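Local atomic coordinates of uncharacterized protein (Bacteroides ovatus, PDB entry 4IRT), a protein that is of unknown function but carries a BNR repeat-like domain of the beta-propeller clan and is putatively a neuraminidase. Residues D91-P96 with N123-E128. Numbering follows the deposited sequence.
With EDO (1,2-ethanediol), chain L.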
loop_
_atom_site.group_PDB
_atom_site.type_symbol
_atom_site.label_atom_id
_atom_site.label_comp_id
_atom_site.label_asym_id
_atom_site.label_seq_id
_atom_site.Cartn_x
_atom_site.Cartn_y
_atom_site.Cartn_z
ATOM N N ASP A 91 -6.844 -1.752 -12.938
ATOM C CA ASP A 91 -7.613 -2.843 -13.544
ATOM C C ASP A 91 -6.778 -4.010 -14.091
ATOM O O ASP A 91 -6.939 -4.430 -15.266
ATOM C CB ASP A 91 -8.525 -2.286 -14.654
ATOM C CG ASP A 91 -9.472 -3.345 -15.201
ATOM O OD1 ASP A 91 -9.887 -4.223 -14.411
ATOM O OD2 ASP A 91 -9.769 -3.325 -16.407
ATOM N N HIS A 92 -5.920 -4.563 -13.239
ATOM C CA HIS A 92 -5.136 -5.723 -13.606
ATOM C C HIS A 92 -5.292 -6.918 -12.666
ATOM O O HIS A 92 -5.247 -6.791 -11.423
ATOM C CB HIS A 92 -3.645 -5.433 -13.572
ATOM C CG HIS A 92 -3.224 -4.145 -14.203
ATOM N ND1 HIS A 92 -3.092 -2.980 -13.478
ATOM C CD2 HIS A 92 -2.807 -3.859 -15.464
ATOM C CE1 HIS A 92 -2.625 -2.028 -14.270
ATOM N NE2 HIS A 92 -2.436 -2.536 -15.476
ATOM N N HIS A 93 -5.284 -8.092 -13.279
ATOM C CA HIS A 93 -5.050 -9.341 -12.567
ATOM C C HIS A 93 -4.423 -10.332 -13.524
ATOM O O HIS A 93 -5.070 -11.289 -13.960
ATOM C CB HIS A 93 -6.337 -9.870 -11.965
ATOM C CG HIS A 93 -6.119 -10.989 -11.001
ATOM N ND1 HIS A 93 -7.158 -11.693 -10.434
ATOM C CD2 HIS A 93 -4.979 -11.546 -10.524
ATOM C CE1 HIS A 93 -6.670 -12.619 -9.632
ATOM N NE2 HIS A 93 -5.351 -12.555 -9.668
ATOM N N GLY A 94 -3.185 -10.029 -13.906
ATOM C CA GLY A 94 -2.433 -10.754 -14.903
ATOM C C GLY A 94 -2.750 -10.311 -16.323
ATOM O O GLY A 94 -2.976 -11.152 -17.185
ATOM N N HIS A 95 -2.799 -9.001 -16.562
ATOM C CA HIS A 95 -3.299 -8.451 -17.815
ATOM C C HIS A 95 -2.313 -7.448 -18.366
ATOM O O HIS A 95 -1.488 -6.942 -17.628
ATOM C CB HIS A 95 -4.630 -7.702 -17.604
ATOM C CG HIS A 95 -5.770 -8.590 -17.241
ATOM N ND1 HIS A 95 -6.173 -8.766 -15.942
ATOM C CD2 HIS A 95 -6.605 -9.347 -17.999
ATOM C CE1 HIS A 95 -7.190 -9.613 -15.900
ATOM N NE2 HIS A 95 -7.485 -9.964 -17.138
ATOM N N PRO A 96 -2.470 -7.074 -19.644
ATOM C CA PRO A 96 -1.595 -6.031 -20.172
ATOM C C PRO A 96 -1.721 -4.733 -19.387
ATOM O O PRO A 96 -2.796 -4.421 -18.868
ATOM C CB PRO A 96 -2.100 -5.855 -21.611
ATOM C CG PRO A 96 -2.601 -7.217 -21.969
ATOM C CD PRO A 96 -3.263 -7.720 -20.709
ATOM N N ASN A 123 1.511 -8.911 -18.496
ATOM C CA ASN A 123 0.981 -9.733 -17.408
ATOM C C ASN A 123 1.188 -9.073 -16.070
ATOM O O ASN A 123 1.964 -9.549 -15.238
ATOM C CB ASN A 123 1.675 -11.101 -17.374
ATOM C CG ASN A 123 1.444 -11.895 -18.633
ATOM O OD1 ASN A 123 0.496 -12.669 -18.724
ATOM N ND2 ASN A 123 2.294 -11.684 -19.628
ATOM N N VAL A 124 0.474 -7.976 -15.870
ATOM C CA VAL A 124 0.680 -7.075 -14.742
ATOM C C VAL A 124 -0.328 -7.387 -13.656
ATOM O O VAL A 124 -1.504 -7.701 -13.948
ATOM C CB VAL A 124 0.443 -5.620 -15.198
ATOM C CG1 VAL A 124 0.427 -4.661 -14.026
ATOM C CG2 VAL A 124 1.456 -5.218 -16.268
ATOM N N THR A 125 0.137 -7.304 -12.407
ATOM C CA THR A 125 -0.755 -7.293 -11.252
ATOM C C THR A 125 -0.148 -6.303 -10.246
ATOM O O THR A 125 1.059 -6.146 -10.211
ATOM C CB THR A 125 -0.906 -8.688 -10.590
ATOM O OG1 THR A 125 -1.149 -9.706 -11.586
ATOM C CG2 THR A 125 -2.097 -8.745 -9.583
ATOM N N TYR A 126 -0.992 -5.664 -9.435
ATOM C CA TYR A 126 -0.567 -4.825 -8.301
ATOM C C TYR A 126 0.304 -3.624 -8.716
ATOM O O TYR A 126 1.452 -3.500 -8.292
ATOM C CB TYR A 126 0.166 -5.655 -7.235
ATOM C CG TYR A 126 -0.607 -6.871 -6.777
ATOM C CD1 TYR A 126 -1.927 -6.760 -6.332
ATOM C CD2 TYR A 126 -0.031 -8.131 -6.807
ATOM C CE1 TYR A 126 -2.645 -7.871 -5.926
ATOM C CE2 TYR A 126 -0.735 -9.250 -6.389
ATOM C CZ TYR A 126 -2.034 -9.115 -5.947
ATOM O OH TYR A 126 -2.714 -10.234 -5.542
ATOM N N PRO A 127 -0.260 -2.710 -9.532
ATOM C CA PRO A 127 0.446 -1.469 -9.823
ATOM C C PRO A 127 0.609 -0.589 -8.574
ATOM O O PRO A 127 -0.355 -0.426 -7.819
ATOM C CB PRO A 127 -0.474 -0.776 -10.841
ATOM C CG PRO A 127 -1.871 -1.278 -10.454
ATOM C CD PRO A 127 -1.647 -2.713 -10.062
ATOM N N GLU A 128 1.819 -0.067 -8.366
ATOM C CA GLU A 128 2.130 0.834 -7.251
ATOM C C GLU A 128 3.046 1.949 -7.717
ATOM O O GLU A 128 4.033 1.671 -8.396
ATOM C CB GLU A 128 2.880 0.112 -6.119
ATOM C CG GLU A 128 2.292 -1.175 -5.579
ATOM C CD GLU A 128 3.337 -2.011 -4.801
ATOM O OE1 GLU A 128 4.274 -1.458 -4.206
ATOM O OE2 GLU A 128 3.263 -3.251 -4.820
HETATM C C1 EDO L . -8.830 -6.495 -17.112
HETATM O O1 EDO L . -9.936 -6.944 -17.945
HETATM C C2 EDO L . -7.735 -5.807 -17.926
HETATM O O2 EDO L . -8.069 -4.436 -18.233
HETATM O O HOH W 1 -3.909 -5.475 -9.540
#
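His92 and Val124 bring the two segments together through packing of a methyl on an imidazole face. The Val124 methyl CG1 sits over one face of the imidazole as a CH-pi contact, 3.7 Å from the centroid of the His92 ring and only 11° off its normal. Val124 CG1 lies anti to the backbone N (chi1 171°), which carries this methyl to the ring and leaves CG2 on the side of His95 O. Pro127 adds a second, oblique contact, its CG 3.7 Å from His92 ND1. At the other end of the imidazole, NE2 is hydrogen-bonded to the backbone N of Asn98, so the buried ring is fixed by a polar bond as well as by packing.

Beside this packing the loop 91-96 joins the edge of strand 124-131, the first strand of a four-stranded antiparallel blade. Val124 N donates a nearly straight bond to His95 O (2.8 Å, 167°). Val124 O receives two donors, Gly94 N at 2.9 Å and the straighter His95 N at 3.2 Å, the pattern of a G1 beta bulge with Gly94 at positive phi. Thr125 OG1 stands 3.1 Å from Gly94 N, while its CG2 methyl makes a loose contact with His93 CD2, the two side chains lying side by side, and sits over one face of the Tyr126 ring. Further along, one water connects His92 O to Tyr126 N.

The loop is also held from within: His93 N donates to His95 ND1 at 2.9 Å, in the plane of that ring, one face of which carries an ethanediol, probably from the crystallisation liquor. The polar grip is therefore largely backbone, with both N and O of Val124 engaged, while the His92 ring packs against the Val124 methyl and the Pro127 ring, tying the loop after strand 86-90 to the next blade.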